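Long-range contacts in L-methionine gamma-lyase (Fusobacterium nucleatum subsp. nucleatum, PDB 6LXU), which is a pyridoxal-phosphate-dependent enzyme of the Cys/Met metabolism family, found here as an assembly of four chains with the cofactor bound to a lysine: residues G80-A85 and T227-A232; N181-V186 and V203-H208; A76-E81 and Q196-L201; S94-T99 and D233-V238. All blocks are in the same frame, centred on the assembly; numbering follows the deposited sequence.

Contact 1: G80-A85 and T227-A232; sequences GEAGIA and TRQELA
Glu81 reaches the start of helix 229-244 just before strand 82-86 pairs antiparallel with the end of strand 223-227, the one strand that runs against its neighbours in the large mixed sheet of this fold type I enzyme. The CG of Glu81 stands anti to its carbonyl carbon (chi1 -63°) and the chain runs out extended, carrying OE1 to within 2.8 Å of Gln229 N. The bond is almost straight, 177° at the hydrogen, though it meets OE1 on its anti side and 31° out of the carboxylate plane. A water bound to the same OE1 accepts from Glu230 N, so two N-H groups of the first helical turn, one of them through water, lead back to one carboxylate; the helix start probably favours its negative charge. Arg228, the N-cap residue, passes Glu81 OE1 with its CA and CB and sends NH1 to a salt bridge with Asp204. Ala82 follows as the hydrogen-bonded partner of Thr227: Thr227 N gives to Ala82 O at 3.0 Å, while the return bond from Ala82 N to Thr227 O is bent and weak. The methyl of Ala82 rests 3.6 Å from Ala232 CB, and OE1 of Gln229, three residues earlier in the same helix, touches it too; NE2 of that amide bonds to Asp233. Ile84 has two conformers, which makes its contact tentative; in one of them CD1 comes 4.1 Å from Ala232 CB.

Contact 2: N181-V186 and V203-H208; sequences NTLVIV and VDIVVH
With CG anti to its own carbonyl carbon (chi1 -62°), Asp204 swings its carboxylate back along the neighbouring strand to Val184; Ile185 and Ile205 share that first torsion, CG1 anti to the carbonyl carbon, which lays them side by side, pointing the same way. At Val184, OD2 of Asp204 takes the N-H through its anti lone pair, at 2.8 Å and 170°, just where strand 183-187 begins. The group is buried and well supplied: OD2 also bonds to His177 NE2, and OD1 forms a salt bridge with Arg228. Val184 O in turn accepts from both Asp204 N and Ile205 N, the latter at 3.0 Å, so side chain and backbone grip the same residue from its two ends. From there strands 183-187 and 205-209 run parallel, 24° apart, as the two strands of a beta-alpha-beta unit whose connection includes helix 192-195. Val186 N gives to Ile205 O at 2.9 Å, and Val186 O receives Val207 N at the same length, which sets Ile185 beside Ile205 and Val186 beside Val206. On the face of the isoleucines, which helix 89-100 covers with Thr96, Ile185 CG1 and Ile205 CD1 lie 4.0 Å apart, Val207 CG1 touches Ile185 CG2, and Leu183 CD2 is 3.9 Å from Asp204 CG. On the other face Val203 CG1 lies 3.6 Å from Val186 CG2, the side chains crossing at about a right angle, near Ser173 of helix 169-176.

Contact 3: A76-E81 and Q196-L201; sequences ALEEGE and QKPLKL
Lys197 stretches its extended chain to the end of helix 65-78 and there spends its ammonium on two acceptors. NZ gives to Leu77 O at 2.9 Å, tilted 26° from the carbonyl plane, and to Glu79 OE2 at 2.7 Å through the anti lone pair of that oxygen. A positive group at the carboxyl end of a helix should be electrostatically favourable. Glu79 is the positive-phi C-prime residue of the Schellman motif that ends the helix, and its side chain faces both lysines. Its OE1 is met on the syn side by Lys200 NZ at 3.2 Å, well out of the carboxylate plane, with a weak bond from the same NZ to OE2. Lys8 forms a further salt bridge to OE2, so the carboxylate sits in a small network of three lysines. Glu78 is served differently. A single water donates to Glu78 O at 2.8 Å and to Glu78 OE1 at 2.7 Å, and accepts from Leu199 N at 2.8 Å, tying helix end and 3-10 turn together. The other oxygen, OE2, is bonded by His208 NE2 and Asn188 ND2. Beside this polar cluster Leu199 CD1 rests on Gly80 CA, 3.6 Å away. Pro198 and Leu199 both lie against Val206 of strand 205-209, Pro198 also touches Leu169 of helix 169-176, and Leu77 packs on helix 11-17.

Contact 4: S94-T99 and D233-V238; sequences SSTLWT and DQIRFV
No ring comes between Thr99 and Ile235, which meet directly; the two rings of these helices look elsewhere. Trp98 turns toward the second subunit, where it stacks with Trp98 of that chain, lies edge-to-face with its Phe128 and bonds through NE1 to its Met243 O. Phe237 points away on the far side of its helix, with Arg236 CD 3.6 Å above one face, offset toward the rim. Between them helices 89-100 and 229-244 cross nearly at right angles, 99° with local axes 8.8 Å apart, and the contact centres on Thr99 and Ile235. The first torsion of Thr99 (chi1 -61°) puts OG1 beside its own backbone N, from where it donates to Ser95 O at 2.7 Å, the same carbonyl that receives Thr99 N. Held this way, Thr99 OG1 lies 3.5 Å from Ile235 CA, and Thr99 CG2 is laid over the backbone of the other helix, 3.6 Å from Gln234 O and 3.7 Å from Gln234 CB. Ile235 reaches back along helix 89-100: its CD1 sits 3.8 Å from Thr96 OG1, crossing that side chain at a slant, and its CG2 faces Ser95 CB. Val238, in the wider pi-type turn, comes loosely near Thr99 OG1 and touches Arg127 of the second subunit. Thr96 OG1 bonds to Ala92 O, and Ser95 OG to Gly91 O and Thr244. With no hydrogen bond passing between the segments, the helices are held here by van der Waals contact, the threonine hydroxyls being spent within their own helix.

Overall arrangement
From the N terminus, the turn after helix 65-78 opens two loops: contact 3 closes one at 196-201, and contact 1, sharing Gly80 and Glu81, closes the longer one at 227-232. Contact 4 starts later, at 94-99, and ends later, at 233-238, so it crosses both. The short loop of contact 2 is nested inside those of contacts 1 and 4 and crosses contact 3. In space contact 2 lies within the sheet and touches all the others, so that the sheet is joined to the end of helix 65-78, to the start of helix 229-244 and to helix 89-100. Contacts 3 and 4 do not touch; their centres are about 19 Å apart.

Contact 1: G80-A85 and T227-A232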
loop_
_atom_site.group_PDB
_atom_site.type_symbol
_atom_site.label_atom_id
_atom_site.label_comp_id
_atom_site.label_asym_id
_atom_site.label_seq_id
_atom_site.Cartn_x
_atom_site.Cartn_y
_atom_site.Cartn_z
ATOM N N GLY A 80 17.702 22.598 8.703
ATOM C CA GLY A 80 17.471 23.558 7.646
ATOM C C GLY A 80 16.051 24.072 7.618
ATOM O O GLY A 80 15.173 23.579 8.326
ATOM N N GLU A 81 15.811 25.054 6.761
ATOM C CA GLU A 81 14.511 25.712 6.739
ATOM C C GLU A 81 13.408 24.892 6.091
ATOM O O GLU A 81 12.265 24.953 6.522
ATOM C CB GLU A 81 14.592 27.041 6.010
ATOM C CG GLU A 81 15.505 28.059 6.683
ATOM C CD GLU A 81 15.524 29.419 6.006
ATOM O OE1 GLU A 81 14.833 29.630 4.993
ATOM O OE2 GLU A 81 16.248 30.317 6.510
ATOM N N ALA A 82 13.747 24.174 5.018
ATOM C CA ALA A 82 12.737 23.592 4.142
ATOM C C ALA A 82 13.228 22.300 3.525
ATOM O O ALA A 82 14.388 22.188 3.171
ATOM C CB ALA A 82 12.394 24.591 3.052
ATOM N N GLY A 83 12.310 21.354 3.400
ATOM C CA GLY A 83 12.575 20.089 2.737
ATOM C C GLY A 83 11.762 19.917 1.474
ATOM O O GLY A 83 10.671 20.469 1.349
ATOM N N ILE A 84 12.319 19.154 0.528
ATOM C CA ILE A 84 11.614 18.765 -0.688
ATOM C C ILE A 84 11.872 17.286 -0.912
ATOM O O ILE A 84 13.009 16.831 -0.783
ATOM C CB ILE A 84 12.113 19.514 -1.932
ATOM C CG1 ILE A 84 12.401 20.985 -1.649
ATOM C CG2 ILE A 84 11.098 19.389 -3.058
ATOM C CD1 ILE A 84 13.120 21.608 -2.803
ATOM N N ALA A 85 10.819 16.546 -1.267
ATOM C CA ALA A 85 10.928 15.119 -1.548
ATOM C C ALA A 85 10.752 14.834 -3.030
ATOM O O ALA A 85 9.961 15.483 -3.718
ATOM C CB ALA A 85 9.904 14.343 -0.759
ATOM N N THR A 227 17.214 22.842 2.268
ATOM C CA THR A 227 17.867 24.119 2.021
ATOM C C THR A 227 17.012 25.254 2.584
ATOM O O THR A 227 15.990 25.030 3.224
ATOM C CB THR A 227 18.188 24.270 0.510
ATOM O OG1 THR A 227 18.978 25.444 0.294
ATOM C CG2 THR A 227 16.952 24.366 -0.352
ATOM N N ARG A 228 17.461 26.488 2.325
ATOM C CA ARG A 228 16.706 27.679 2.726
ATOM C C ARG A 228 15.416 27.775 1.924
ATOM O O ARG A 228 15.360 27.315 0.768
ATOM C CB ARG A 228 17.501 28.967 2.469
ATOM C CG ARG A 228 18.838 29.084 3.138
ATOM C CD ARG A 228 19.559 30.357 2.706
ATOM N NE ARG A 228 20.000 30.438 1.304
ATOM C CZ ARG A 228 21.187 30.028 0.810
ATOM N NH1 ARG A 228 22.071 29.414 1.586
ATOM N NH2 ARG A 228 21.474 30.213 -0.468
ATOM N N GLN A 229 14.388 28.384 2.507
ATOM C CA GLN A 229 13.068 28.435 1.871
ATOM C C GLN A 229 13.082 28.998 0.459
ATOM O O GLN A 229 12.404 28.453 -0.423
ATOM C CB GLN A 229 12.082 29.258 2.710
ATOM C CG GLN A 229 10.631 29.077 2.303
ATOM C CD GLN A 229 10.105 27.722 2.697
ATOM O OE1 GLN A 229 10.204 27.342 3.867
ATOM N NE2 GLN A 229 9.551 26.978 1.738
ATOM N N GLU A 230 13.833 30.075 0.244
ATOM C CA GLU A 230 13.887 30.727 -1.065
ATOM C C GLU A 230 14.380 29.769 -2.155
ATOM O O GLU A 230 13.799 29.713 -3.247
ATOM C CB GLU A 230 14.733 32.019 -1.026
ATOM C CG GLU A 230 16.216 31.846 -0.718
ATOM C CD GLU A 230 16.924 33.148 -0.353
ATOM O OE1 GLU A 230 16.545 34.224 -0.867
ATOM O OE2 GLU A 230 17.880 33.086 0.452
ATOM N N LEU A 231 15.434 29.025 -1.855
ATOM C CA LEU A 231 15.966 28.047 -2.804
ATOM C C LEU A 231 15.035 26.850 -2.928
ATOM O O LEU A 231 14.823 26.341 -4.028
ATOM C CB LEU A 231 17.372 27.570 -2.407
ATOM C CG LEU A 231 18.550 28.512 -2.667
ATOM C CD1 LEU A 231 19.814 27.975 -2.012
ATOM C CD2 LEU A 231 18.783 28.707 -4.156
ATOM N N ALA A 232 14.468 26.407 -1.815
ATOM C CA ALA A 232 13.569 25.258 -1.827
ATOM C C ALA A 232 12.388 25.504 -2.741
ATOM O O ALA A 232 11.982 24.612 -3.500
ATOM C CB ALA A 232 13.088 24.947 -0.424
HETATM O O HOH W 1 14.860 31.556 2.635
HETATM O O HOH W 2 9.756 25.112 5.347
#

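Contact 2: N181-V186 and V203-H208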
loop_
_atom_site.group_PDB
_atom_site.type_symbol
_atom_site.label_atom_id
_atom_site.label_comp_id
_atom_site.label_asym_id
_atom_site.label_seq_id
_atom_site.Cartn_x
_atom_site.Cartn_y
_atom_site.Cartn_z
ATOM N N ASN A 181 28.209 34.184 -6.001
ATOM C CA ASN A 181 27.175 33.469 -6.752
ATOM C C ASN A 181 27.266 31.937 -6.625
ATOM O O ASN A 181 26.423 31.230 -7.189
ATOM C CB ASN A 181 27.278 33.869 -8.227
ATOM C CG ASN A 181 26.013 33.576 -9.013
ATOM O OD1 ASN A 181 24.901 33.863 -8.556
ATOM N ND2 ASN A 181 26.177 33.017 -10.211
ATOM N N THR A 182 28.256 31.406 -5.911
ATOM C CA THR A 182 28.455 29.952 -5.864
ATOM C C THR A 182 27.649 29.285 -4.750
ATOM O O THR A 182 27.703 29.702 -3.586
ATOM C CB THR A 182 29.937 29.612 -5.685
ATOM O OG1 THR A 182 30.711 30.242 -6.718
ATOM C CG2 THR A 182 30.183 28.100 -5.714
ATOM N N LEU A 183 26.919 28.226 -5.112
ATOM C CA LEU A 183 26.207 27.388 -4.142
ATOM C C LEU A 183 26.991 26.123 -3.871
ATOM O O LEU A 183 27.527 25.513 -4.795
ATOM C CB LEU A 183 24.834 27.011 -4.683
ATOM C CG LEU A 183 23.860 28.169 -4.886
ATOM C CD1 LEU A 183 22.669 27.709 -5.715
ATOM C CD2 LEU A 183 23.412 28.748 -3.552
ATOM N N VAL A 184 27.033 25.722 -2.603
ATOM C CA VAL A 184 27.657 24.486 -2.193
ATOM C C VAL A 184 26.551 23.457 -1.939
ATOM O O VAL A 184 25.643 23.701 -1.145
ATOM C CB VAL A 184 28.533 24.667 -0.932
ATOM C CG1 VAL A 184 29.209 23.350 -0.567
ATOM C CG2 VAL A 184 29.587 25.745 -1.152
ATOM N N ILE A 185 26.664 22.316 -2.632
ATOM C CA ILE A 185 25.676 21.231 -2.559
ATOM C C ILE A 185 26.413 20.011 -2.057
ATOM O O ILE A 185 27.455 19.663 -2.599
ATOM C CB ILE A 185 25.040 20.950 -3.943
ATOM C CG1 ILE A 185 24.426 22.234 -4.505
ATOM C CG2 ILE A 185 24.015 19.830 -3.835
ATOM C CD1 ILE A 185 23.860 22.113 -5.900
ATOM N N VAL A 186 25.868 19.346 -1.033
ATOM C CA VAL A 186 26.480 18.142 -0.476
ATOM C C VAL A 186 25.501 16.978 -0.498
ATOM O O VAL A 186 24.381 17.096 -0.009
ATOM C CB VAL A 186 26.967 18.371 0.968
ATOM C CG1 VAL A 186 27.456 17.082 1.611
ATOM C CG2 VAL A 186 28.067 19.405 0.957
ATOM N N VAL A 203 27.256 24.880 4.243
ATOM C CA VAL A 203 26.771 24.356 2.958
ATOM C C VAL A 203 25.405 24.974 2.654
ATOM O O VAL A 203 24.638 25.262 3.554
ATOM C CB VAL A 203 26.717 22.818 3.045
ATOM C CG1 VAL A 203 25.968 22.178 1.884
ATOM C CG2 VAL A 203 28.132 22.276 3.171
ATOM N N ASP A 204 25.102 25.194 1.370
ATOM C CA ASP A 204 23.827 25.790 0.993
ATOM C C ASP A 204 22.680 24.782 0.837
ATOM O O ASP A 204 21.565 25.089 1.204
ATOM C CB ASP A 204 23.978 26.557 -0.307
ATOM C CG ASP A 204 24.955 27.699 -0.180
ATOM O OD1 ASP A 204 24.596 28.705 0.467
ATOM O OD2 ASP A 204 26.073 27.578 -0.692
ATOM N N ILE A 205 22.971 23.616 0.237
ATOM C CA ILE A 205 21.924 22.627 -0.080
ATOM C C ILE A 205 22.449 21.250 0.283
ATOM O O ILE A 205 23.563 20.899 -0.082
ATOM C CB ILE A 205 21.565 22.643 -1.587
ATOM C CG1 ILE A 205 21.160 24.050 -2.058
ATOM C CG2 ILE A 205 20.473 21.611 -1.881
ATOM C CD1 ILE A 205 21.038 24.184 -3.565
ATOM N N VAL A 206 21.619 20.466 0.978
ATOM C CA VAL A 206 21.904 19.069 1.260
ATOM C C VAL A 206 20.961 18.211 0.435
ATOM O O VAL A 206 19.760 18.486 0.373
ATOM C CB VAL A 206 21.734 18.745 2.756
ATOM C CG1 VAL A 206 21.704 17.240 3.015
ATOM C CG2 VAL A 206 22.853 19.399 3.544
ATOM N N VAL A 207 21.511 17.163 -0.177
ATOM C CA VAL A 207 20.716 16.177 -0.907
ATOM C C VAL A 207 20.973 14.790 -0.310
ATOM O O VAL A 207 22.058 14.482 0.206
ATOM C CB VAL A 207 20.977 16.207 -2.427
ATOM C CG1 VAL A 207 20.668 17.574 -2.997
ATOM C CG2 VAL A 207 22.380 15.759 -2.766
ATOM N N HIS A 208 19.935 13.958 -0.394
ATOM C CA HIS A 208 19.987 12.557 0.060
ATOM C C HIS A 208 19.345 11.615 -0.929
ATOM O O HIS A 208 18.295 11.920 -1.479
ATOM C CB HIS A 208 19.170 12.351 1.341
ATOM C CG HIS A 208 19.774 12.958 2.557
ATOM N ND1 HIS A 208 20.776 12.336 3.269
ATOM C CD2 HIS A 208 19.500 14.125 3.187
ATOM C CE1 HIS A 208 21.090 13.115 4.294
ATOM N NE2 HIS A 208 20.334 14.199 4.268
#

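Contact 3: A76-E81 and Q196-L201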
loop_
_atom_site.group_PDB
_atom_site.type_symbol
_atom_site.label_atom_id
_atom_site.label_comp_id
_atom_site.label_asym_id
_atom_site.label_seq_id
_atom_site.Cartn_x
_atom_site.Cartn_y
_atom_site.Cartn_z
ATOM N N ALA A 76 13.966 19.224 9.703
ATOM C CA ALA A 76 14.260 19.290 11.135
ATOM C C ALA A 76 15.530 18.534 11.490
ATOM O O ALA A 76 16.339 19.004 12.314
ATOM C CB ALA A 76 13.083 18.768 11.944
ATOM N N LEU A 77 15.732 17.363 10.886
ATOM C CA LEU A 77 16.918 16.559 11.165
ATOM C C LEU A 77 18.211 17.205 10.695
ATOM O O LEU A 77 19.227 17.108 11.389
ATOM C CB LEU A 77 16.779 15.162 10.556
ATOM C CG LEU A 77 15.713 14.284 11.225
ATOM C CD1 LEU A 77 15.405 13.077 10.354
ATOM C CD2 LEU A 77 16.119 13.833 12.621
ATOM N N GLU A 78 18.180 17.855 9.538
ATOM C CA GLU A 78 19.345 18.570 9.007
ATOM C C GLU A 78 19.493 19.990 9.565
ATOM O O GLU A 78 20.471 20.677 9.288
ATOM C CB GLU A 78 19.283 18.635 7.478
ATOM C CG GLU A 78 19.525 17.306 6.781
ATOM C CD GLU A 78 20.969 16.823 6.786
ATOM O OE1 GLU A 78 21.875 17.513 7.324
ATOM O OE2 GLU A 78 21.209 15.701 6.265
ATOM N N GLU A 79 18.484 20.434 10.316
ATOM C CA GLU A 79 18.419 21.794 10.868
ATOM C C GLU A 79 18.458 22.853 9.768
ATOM O O GLU A 79 19.150 23.873 9.874
ATOM C CB GLU A 79 19.481 22.004 11.953
ATOM C CG GLU A 79 19.310 21.033 13.114
ATOM C CD GLU A 79 20.329 21.227 14.216
ATOM O OE1 GLU A 79 20.630 22.385 14.570
ATOM O OE2 GLU A 79 20.823 20.212 14.730
ATOM N N GLY A 80 17.702 22.598 8.703
ATOM C CA GLY A 80 17.471 23.558 7.646
ATOM C C GLY A 80 16.051 24.072 7.618
ATOM O O GLY A 80 15.173 23.579 8.326
ATOM N N GLU A 81 15.811 25.054 6.761
ATOM C CA GLU A 81 14.511 25.712 6.739
ATOM C C GLU A 81 13.408 24.892 6.091
ATOM O O GLU A 81 12.265 24.953 6.522
ATOM C CB GLU A 81 14.592 27.041 6.010
ATOM C CG GLU A 81 15.505 28.059 6.683
ATOM C CD GLU A 81 15.524 29.419 6.006
ATOM O OE1 GLU A 81 14.833 29.630 4.993
ATOM O OE2 GLU A 81 16.248 30.317 6.510
ATOM N N GLN A 196 26.312 13.829 10.426
ATOM C CA GLN A 196 26.874 15.011 9.779
ATOM C C GLN A 196 25.734 15.908 9.363
ATOM O O GLN A 196 24.745 15.416 8.811
ATOM C CB GLN A 196 27.647 14.517 8.559
ATOM C CG GLN A 196 28.443 15.521 7.764
ATOM C CD GLN A 196 29.355 14.818 6.776
ATOM O OE1 GLN A 196 30.542 14.626 7.040
ATOM N NE2 GLN A 196 28.800 14.394 5.643
ATOM N N LYS A 197 25.856 17.213 9.635
ATOM C CA LYS A 197 24.835 18.192 9.285
ATOM C C LYS A 197 25.489 19.317 8.483
ATOM O O LYS A 197 25.925 20.343 9.039
ATOM C CB LYS A 197 24.114 18.718 10.529
ATOM C CG LYS A 197 23.369 17.624 11.291
ATOM C CD LYS A 197 22.379 18.201 12.291
ATOM C CE LYS A 197 21.836 17.137 13.235
ATOM N NZ LYS A 197 20.611 17.590 13.946
ATOM N N PRO A 198 25.619 19.113 7.169
ATOM C CA PRO A 198 26.397 20.047 6.361
ATOM C C PRO A 198 25.925 21.498 6.423
ATOM O O PRO A 198 26.767 22.417 6.302
ATOM C CB PRO A 198 26.271 19.466 4.941
ATOM C CG PRO A 198 26.060 18.001 5.158
ATOM C CD PRO A 198 25.201 17.932 6.379
ATOM N N LEU A 199 24.635 21.738 6.600
ATOM C CA LEU A 199 24.156 23.122 6.644
ATOM C C LEU A 199 24.767 23.887 7.814
ATOM O O LEU A 199 25.000 25.100 7.706
ATOM C CB LEU A 199 22.631 23.170 6.727
ATOM C CG LEU A 199 21.891 22.511 5.554
ATOM C CD1 LEU A 199 20.398 22.591 5.783
ATOM C CD2 LEU A 199 22.252 23.123 4.206
ATOM N N LYS A 200 25.086 23.191 8.896
ATOM C CA LYS A 200 25.717 23.835 10.057
ATOM C C LYS A 200 27.171 24.200 9.799
ATOM O O LYS A 200 27.766 24.952 10.595
ATOM C CB LYS A 200 25.581 22.937 11.287
ATOM C CG LYS A 200 24.128 22.623 11.619
ATOM C CD LYS A 200 23.971 21.848 12.913
ATOM C CE LYS A 200 24.134 22.743 14.131
ATOM N NZ LYS A 200 23.703 22.052 15.369
ATOM N N LEU A 201 27.745 23.698 8.703
ATOM C CA LEU A 201 29.124 23.965 8.306
ATOM C C LEU A 201 29.226 24.998 7.185
ATOM O O LEU A 201 30.315 25.237 6.683
ATOM C CB LEU A 201 29.798 22.653 7.887
ATOM C CG LEU A 201 29.720 21.550 8.950
ATOM C CD1 LEU A 201 30.343 20.276 8.408
ATOM C CD2 LEU A 201 30.390 21.946 10.258
HETATM O O HOH W 3 22.643 20.039 7.710
#

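Contact 4: S94-T99 and D233-V238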
loop_
_atom_site.group_PDB
_atom_site.type_symbol
_atom_site.label_atom_id
_atom_site.label_comp_id
_atom_site.label_asym_id
_atom_site.label_seq_id
_atom_site.Cartn_x
_atom_site.Cartn_y
_atom_site.Cartn_z
ATOM N N SER A 94 19.190 15.886 -9.526
ATOM C CA SER A 94 18.908 16.508 -10.818
ATOM C C SER A 94 17.946 17.679 -10.683
ATOM O O SER A 94 18.154 18.729 -11.302
ATOM C CB SER A 94 18.408 15.486 -11.847
ATOM O OG SER A 94 17.183 14.894 -11.457
ATOM N N SER A 95 16.888 17.543 -9.885
ATOM C CA SER A 95 15.953 18.648 -9.730
ATOM C C SER A 95 16.667 19.890 -9.214
ATOM O O SER A 95 16.395 21.006 -9.653
ATOM C CB SER A 95 14.837 18.320 -8.760
ATOM O OG SER A 95 13.991 17.268 -9.226
ATOM N N THR A 96 17.574 19.685 -8.267
ATOM C CA THR A 96 18.371 20.782 -7.718
ATOM C C THR A 96 19.260 21.413 -8.791
ATOM O O THR A 96 19.247 22.639 -8.973
ATOM C CB THR A 96 19.211 20.283 -6.525
ATOM O OG1 THR A 96 18.328 19.836 -5.488
ATOM C CG2 THR A 96 20.085 21.397 -5.976
ATOM N N LEU A 97 20.012 20.597 -9.502
ATOM C CA LEU A 97 20.955 21.116 -10.493
ATOM C C LEU A 97 20.266 21.817 -11.656
ATOM O O LEU A 97 20.718 22.895 -12.089
ATOM C CB LEU A 97 21.884 20.006 -10.972
ATOM C CG LEU A 97 22.842 19.476 -9.892
ATOM C CD1 LEU A 97 23.566 18.247 -10.385
ATOM C CD2 LEU A 97 23.849 20.525 -9.447
ATOM N N TRP A 98 19.160 21.263 -12.153
ATOM C CA TRP A 98 18.440 21.924 -13.243
ATOM C C TRP A 98 17.843 23.257 -12.820
ATOM O O TRP A 98 17.618 24.137 -13.669
ATOM C CB TRP A 98 17.315 21.045 -13.816
ATOM C CG TRP A 98 17.750 19.797 -14.522
ATOM C CD1 TRP A 98 17.263 18.549 -14.288
ATOM C CD2 TRP A 98 18.731 19.661 -15.568
ATOM N NE1 TRP A 98 17.854 17.646 -15.127
ATOM C CE2 TRP A 98 18.779 18.290 -15.911
ATOM C CE3 TRP A 98 19.596 20.554 -16.238
ATOM C CZ2 TRP A 98 19.660 17.783 -16.890
ATOM C CZ3 TRP A 98 20.487 20.042 -17.219
ATOM C CH2 TRP A 98 20.499 18.670 -17.535
ATOM N N THR A 99 17.519 23.398 -11.537
ATOM C CA THR A 99 16.985 24.651 -11.017
ATOM C C THR A 99 18.046 25.752 -10.982
ATOM O O THR A 99 17.787 26.885 -11.412
ATOM C CB THR A 99 16.389 24.447 -9.611
ATOM O OG1 THR A 99 15.316 23.501 -9.708
ATOM C CG2 THR A 99 15.842 25.752 -9.038
ATOM N N ASP A 233 11.796 26.690 -2.662
ATOM C CA ASP A 233 10.622 26.991 -3.478
ATOM C C ASP A 233 10.959 26.947 -4.964
ATOM O O ASP A 233 10.135 26.495 -5.774
ATOM C CB ASP A 233 10.038 28.358 -3.115
ATOM C CG ASP A 233 9.421 28.401 -1.722
ATOM O OD1 ASP A 233 9.216 27.336 -1.111
ATOM O OD2 ASP A 233 9.121 29.525 -1.241
ATOM N N GLN A 234 12.150 27.393 -5.337
ATOM C CA GLN A 234 12.589 27.284 -6.737
ATOM C C GLN A 234 12.811 25.831 -7.157
ATOM O O GLN A 234 12.397 25.420 -8.244
ATOM C CB GLN A 234 13.866 28.085 -6.981
ATOM C CG GLN A 234 13.708 29.587 -6.770
ATOM C CD GLN A 234 12.660 30.188 -7.672
ATOM O OE1 GLN A 234 12.639 29.924 -8.878
ATOM N NE2 GLN A 234 11.761 30.985 -7.092
ATOM N N ILE A 235 13.452 25.041 -6.308
ATOM C CA ILE A 235 13.670 23.622 -6.627
ATOM C C ILE A 235 12.319 22.899 -6.781
ATOM O O ILE A 235 12.136 22.104 -7.718
ATOM C CB ILE A 235 14.586 22.954 -5.598
ATOM C CG1 ILE A 235 15.978 23.594 -5.633
ATOM C CG2 ILE A 235 14.694 21.450 -5.865
ATOM C CD1 ILE A 235 16.842 23.229 -4.453
ATOM N N ARG A 236 11.358 23.203 -5.917
ATOM C CA ARG A 236 10.027 22.613 -6.000
ATOM C C ARG A 236 9.273 23.040 -7.253
ATOM O O ARG A 236 8.728 22.201 -7.976
ATOM C CB ARG A 236 9.190 22.987 -4.774
ATOM C CG ARG A 236 7.774 22.435 -4.782
ATOM C CD ARG A 236 6.944 22.999 -3.640
ATOM N NE ARG A 236 7.488 22.601 -2.353
ATOM C CZ ARG A 236 7.268 21.444 -1.736
ATOM N NH1 ARG A 236 6.435 20.536 -2.266
ATOM N NH2 ARG A 236 7.858 21.207 -0.578
ATOM N N PHE A 237 9.183 24.348 -7.475
ATOM C CA PHE A 237 8.310 24.880 -8.512
ATOM C C PHE A 237 8.942 25.004 -9.890
ATOM O O PHE A 237 8.230 25.327 -10.843
ATOM C CB PHE A 237 7.704 26.219 -8.057
ATOM C CG PHE A 237 6.778 26.095 -6.864
ATOM C CD1 PHE A 237 5.716 25.190 -6.854
ATOM C CD2 PHE A 237 6.965 26.883 -5.740
ATOM C CE1 PHE A 237 4.857 25.092 -5.761
ATOM C CE2 PHE A 237 6.103 26.795 -4.656
ATOM C CZ PHE A 237 5.056 25.898 -4.662
ATOM N N VAL A 238 10.241 24.741 -10.003
ATOM C CA VAL A 238 10.926 24.707 -11.293
ATOM C C VAL A 238 11.466 23.304 -11.549
ATOM O O VAL A 238 10.968 22.584 -12.443
ATOM C CB VAL A 238 12.033 25.781 -11.394
ATOM C CG1 VAL A 238 12.735 25.694 -12.742
ATOM C CG2 VAL A 238 11.448 27.178 -11.177
#